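Local coordinates for protein beta-porphyranase (Bacteroides plebeius, PDB 4AWD) that hydrolyses the sulfated red-seaweed polysaccharide porphyran, cutting the (1->4) linkages between beta-D-galactopyranose and alpha-L-galactopyranose-6-sulfate, at residues L144-N155 and S174-I185. Sequence-based numbering, arbitrary orientation.
Sequences LTTMSSTFWLSN and SQELDIIETMGI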
# COMPACT_ATOMS: atom_id res chain seq x y z
N LEU A 144 -11.16 6.61 -11.00
CA LEU A 144 -11.61 8.00 -11.11
C LEU A 144 -12.68 8.24 -10.05
O LEU A 144 -13.88 8.31 -10.33
CB LEU A 144 -12.11 8.33 -12.52
CG LEU A 144 -12.14 9.83 -12.92
CD1 LEU A 144 -10.76 10.42 -12.98
CD2 LEU A 144 -12.85 10.07 -14.25
N THR A 145 -12.20 8.41 -8.83
CA THR A 145 -13.01 8.23 -7.65
C THR A 145 -12.29 8.93 -6.51
O THR A 145 -11.07 9.13 -6.59
CB THR A 145 -13.12 6.69 -7.41
OG1 THR A 145 -14.42 6.21 -7.81
CG2 THR A 145 -12.84 6.31 -6.00
N THR A 146 -13.03 9.31 -5.47
CA THR A 146 -12.44 9.89 -4.27
C THR A 146 -12.06 8.85 -3.21
O THR A 146 -11.86 9.18 -2.03
CB THR A 146 -13.37 10.93 -3.61
OG1 THR A 146 -14.68 10.37 -3.49
CG2 THR A 146 -13.43 12.25 -4.40
N MET A 147 -11.97 7.59 -3.62
CA MET A 147 -11.40 6.52 -2.79
C MET A 147 -9.97 6.22 -3.24
O MET A 147 -9.62 6.41 -4.41
CB MET A 147 -12.27 5.26 -2.82
CG MET A 147 -13.50 5.39 -1.94
SD MET A 147 -14.67 4.03 -2.02
CE MET A 147 -13.73 2.70 -1.27
N SER A 148 -9.15 5.77 -2.30
CA SER A 148 -7.71 5.62 -2.53
C SER A 148 -7.41 4.49 -3.50
O SER A 148 -8.19 3.54 -3.62
CB SER A 148 -7.00 5.33 -1.22
OG SER A 148 -7.44 4.07 -0.70
N SER A 149 -6.29 4.61 -4.21
CA SER A 149 -5.66 3.50 -4.91
C SER A 149 -4.30 3.38 -4.25
O SER A 149 -3.54 4.35 -4.26
CB SER A 149 -5.49 3.80 -6.40
OG SER A 149 -6.73 4.05 -7.03
N THR A 150 -3.99 2.23 -3.66
CA THR A 150 -2.75 2.11 -2.90
C THR A 150 -2.00 0.80 -3.16
O THR A 150 -2.58 -0.17 -3.62
CB THR A 150 -3.00 2.23 -1.38
OG1 THR A 150 -3.86 1.17 -0.96
CG2 THR A 150 -3.62 3.56 -1.01
N PHE A 151 -0.71 0.83 -2.84
CA PHE A 151 0.17 -0.33 -2.90
C PHE A 151 1.16 -0.13 -1.76
O PHE A 151 1.89 0.87 -1.74
CB PHE A 151 0.93 -0.36 -4.24
CG PHE A 151 1.94 -1.49 -4.35
CD1 PHE A 151 1.55 -2.81 -4.19
CD2 PHE A 151 3.26 -1.22 -4.63
CE1 PHE A 151 2.48 -3.86 -4.30
CE2 PHE A 151 4.20 -2.25 -4.76
CZ PHE A 151 3.81 -3.57 -4.58
N TRP A 152 1.17 -1.06 -0.81
CA TRP A 152 1.98 -0.93 0.39
C TRP A 152 2.25 -2.25 1.10
O TRP A 152 1.66 -3.28 0.78
CB TRP A 152 1.34 0.05 1.39
CG TRP A 152 -0.12 -0.14 1.68
CD1 TRP A 152 -1.17 0.07 0.82
CD2 TRP A 152 -0.70 -0.49 2.95
NE1 TRP A 152 -2.36 -0.16 1.47
CE2 TRP A 152 -2.11 -0.50 2.78
CE3 TRP A 152 -0.16 -0.79 4.21
CZ2 TRP A 152 -2.99 -0.81 3.82
CZ3 TRP A 152 -1.05 -1.10 5.26
CH2 TRP A 152 -2.45 -1.10 5.05
N LEU A 153 3.15 -2.18 2.07
CA LEU A 153 3.51 -3.32 2.91
C LEU A 153 3.34 -2.94 4.37
O LEU A 153 3.46 -1.76 4.74
CB LEU A 153 4.95 -3.77 2.65
CG LEU A 153 5.31 -4.31 1.26
CD1 LEU A 153 5.57 -3.16 0.34
CD2 LEU A 153 6.51 -5.21 1.29
N SER A 154 3.06 -3.95 5.20
CA SER A 154 2.80 -3.76 6.60
C SER A 154 3.08 -5.03 7.36
O SER A 154 3.16 -6.11 6.76
CB SER A 154 1.32 -3.40 6.79
OG SER A 154 1.10 -2.75 8.02
N ASN A 155 3.22 -4.91 8.67
CA ASN A 155 3.26 -6.07 9.53
C ASN A 155 2.43 -5.86 10.80
O ASN A 155 1.89 -4.77 11.03
CB ASN A 155 4.70 -6.51 9.84
CG ASN A 155 5.51 -5.43 10.54
OD1 ASN A 155 4.98 -4.57 11.23
ND2 ASN A 155 6.82 -5.49 10.39
N SER A 174 4.96 -1.77 15.35
CA SER A 174 4.86 -2.38 14.02
C SER A 174 5.34 -1.36 12.99
O SER A 174 5.64 -0.22 13.34
CB SER A 174 3.44 -2.83 13.71
OG SER A 174 2.55 -1.74 13.61
N GLN A 175 5.45 -1.79 11.74
CA GLN A 175 5.91 -0.90 10.68
C GLN A 175 5.00 -1.00 9.46
O GLN A 175 4.25 -1.97 9.29
CB GLN A 175 7.37 -1.18 10.29
CG GLN A 175 8.37 -1.02 11.43
CD GLN A 175 8.44 -2.25 12.33
OE1 GLN A 175 8.52 -3.38 11.86
NE2 GLN A 175 8.41 -2.02 13.64
N GLU A 176 5.10 0.00 8.60
CA GLU A 176 4.20 0.17 7.50
C GLU A 176 4.91 0.98 6.43
O GLU A 176 5.42 2.07 6.72
CB GLU A 176 2.93 0.91 7.96
CG GLU A 176 1.83 1.02 6.92
CD GLU A 176 0.54 1.54 7.51
OE1 GLU A 176 0.46 1.73 8.74
OE2 GLU A 176 -0.41 1.78 6.73
N LEU A 177 4.95 0.45 5.22
CA LEU A 177 5.67 1.05 4.12
C LEU A 177 4.71 1.32 2.98
O LEU A 177 4.22 0.40 2.32
CB LEU A 177 6.85 0.15 3.69
CG LEU A 177 7.64 0.34 2.38
CD1 LEU A 177 8.18 1.74 2.23
CD2 LEU A 177 8.79 -0.67 2.29
N ASP A 178 4.40 2.60 2.79
CA ASP A 178 3.46 3.04 1.76
C ASP A 178 4.23 3.40 0.52
O ASP A 178 4.99 4.38 0.51
CB ASP A 178 2.66 4.26 2.25
CG ASP A 178 1.64 3.89 3.32
OD1 ASP A 178 0.82 3.01 3.04
OD2 ASP A 178 1.66 4.48 4.43
N ILE A 179 4.06 2.60 -0.53
CA ILE A 179 4.79 2.83 -1.77
C ILE A 179 4.03 3.87 -2.61
O ILE A 179 4.64 4.78 -3.15
CB ILE A 179 5.07 1.51 -2.54
CG1 ILE A 179 6.05 0.65 -1.72
CG2 ILE A 179 5.66 1.81 -3.92
CD1 ILE A 179 6.19 -0.79 -2.15
N ILE A 180 2.71 3.73 -2.69
CA ILE A 180 1.89 4.80 -3.26
C ILE A 180 0.52 4.88 -2.61
O ILE A 180 -0.12 3.85 -2.38
CB ILE A 180 1.76 4.70 -4.83
CG1 ILE A 180 1.00 5.91 -5.41
CG2 ILE A 180 1.11 3.35 -5.27
CD1 ILE A 180 1.71 7.27 -5.21
N GLU A 181 0.11 6.11 -2.32
CA GLU A 181 -1.29 6.46 -2.08
C GLU A 181 -1.66 7.55 -3.08
O GLU A 181 -0.91 8.50 -3.25
CB GLU A 181 -1.49 7.01 -0.66
CG GLU A 181 -1.12 6.08 0.48
CD GLU A 181 -1.31 6.73 1.83
OE1 GLU A 181 -2.48 6.93 2.24
OE2 GLU A 181 -0.30 7.07 2.49
N THR A 182 -2.79 7.39 -3.78
CA THR A 182 -3.41 8.50 -4.52
C THR A 182 -4.92 8.29 -4.49
O THR A 182 -5.38 7.26 -4.00
CB THR A 182 -3.09 8.51 -6.00
OG1 THR A 182 -2.86 7.16 -6.43
CG2 THR A 182 -1.92 9.38 -6.32
N MET A 183 -5.66 9.26 -5.02
CA MET A 183 -7.03 9.04 -5.44
C MET A 183 -7.20 9.77 -6.77
O MET A 183 -6.45 10.71 -7.04
CB MET A 183 -8.05 9.52 -4.39
CG MET A 183 -8.02 11.01 -4.08
SD MET A 183 -9.27 11.50 -2.88
CE MET A 183 -8.69 10.71 -1.37
N GLY A 184 -8.15 9.35 -7.59
CA GLY A 184 -8.26 9.91 -8.92
C GLY A 184 -8.88 11.29 -8.99
O GLY A 184 -8.55 12.08 -9.89
N ILE A 185 -9.82 11.57 -8.08
CA ILE A 185 -10.50 12.87 -8.03
C ILE A 185 -10.23 13.56 -6.69
O ILE A 185 -10.28 12.92 -5.63
CB ILE A 185 -12.04 12.73 -8.19
CG1 ILE A 185 -12.41 12.07 -9.53
CG2 ILE A 185 -12.72 14.11 -8.01
CD1 ILE A 185 -13.90 11.63 -9.63
O HOH W 1 -8.36 6.24 -6.76
O HOH W 2 1.66 -1.42 11.07
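W152 packs against two acidic side chains of 174-185. D178 OD1 lies above the indole near its rim, 3.6 Å from W152 CG, while the extended E176 brings OE2 within 3.3 Å of W152 CZ3, its carboxylate turned 30° from the ring plane. With chi1 at 48°, the indole stands up across the strand on the E176/D178 side, and NE1 turns back toward T150, donating a weak bond to T150 OG1, which is also hydrogen-bonded to V285 O. E181 pairs with T150 across the strands, its CG alongside T150 CG2. By similarity, E176 is the nucleophile and E181 the proton donor of this retaining GH16 enzyme.

A classic beta bulge separates them: F151 O accepts from I179 N at 3.0 Å and from I180 N at 3.1 Å. I179 and I180 thus both face F151, which brings E181 back to the face that carries E176 and D178. I179 CD1 touches both F151 CE2 (3.6 Å) and L153 CD1 (3.5 Å). At the nucleophile end, N155 OD1 receives Q175 N at 2.9 Å and N155 ND2 reaches Q175 OE1, the two amides nearly perpendicular.

W210 NE1 holds E176 OE1, and Y289 OH binds E181 OE1. The antiparallel hairpin runs between strands 281-285 and 204-213 in the GH16 beta-sandwich; its acidic face probably lines the substrate cleft, as in related enzymes, and strands 134-141 and 241-249 cover the apolar one.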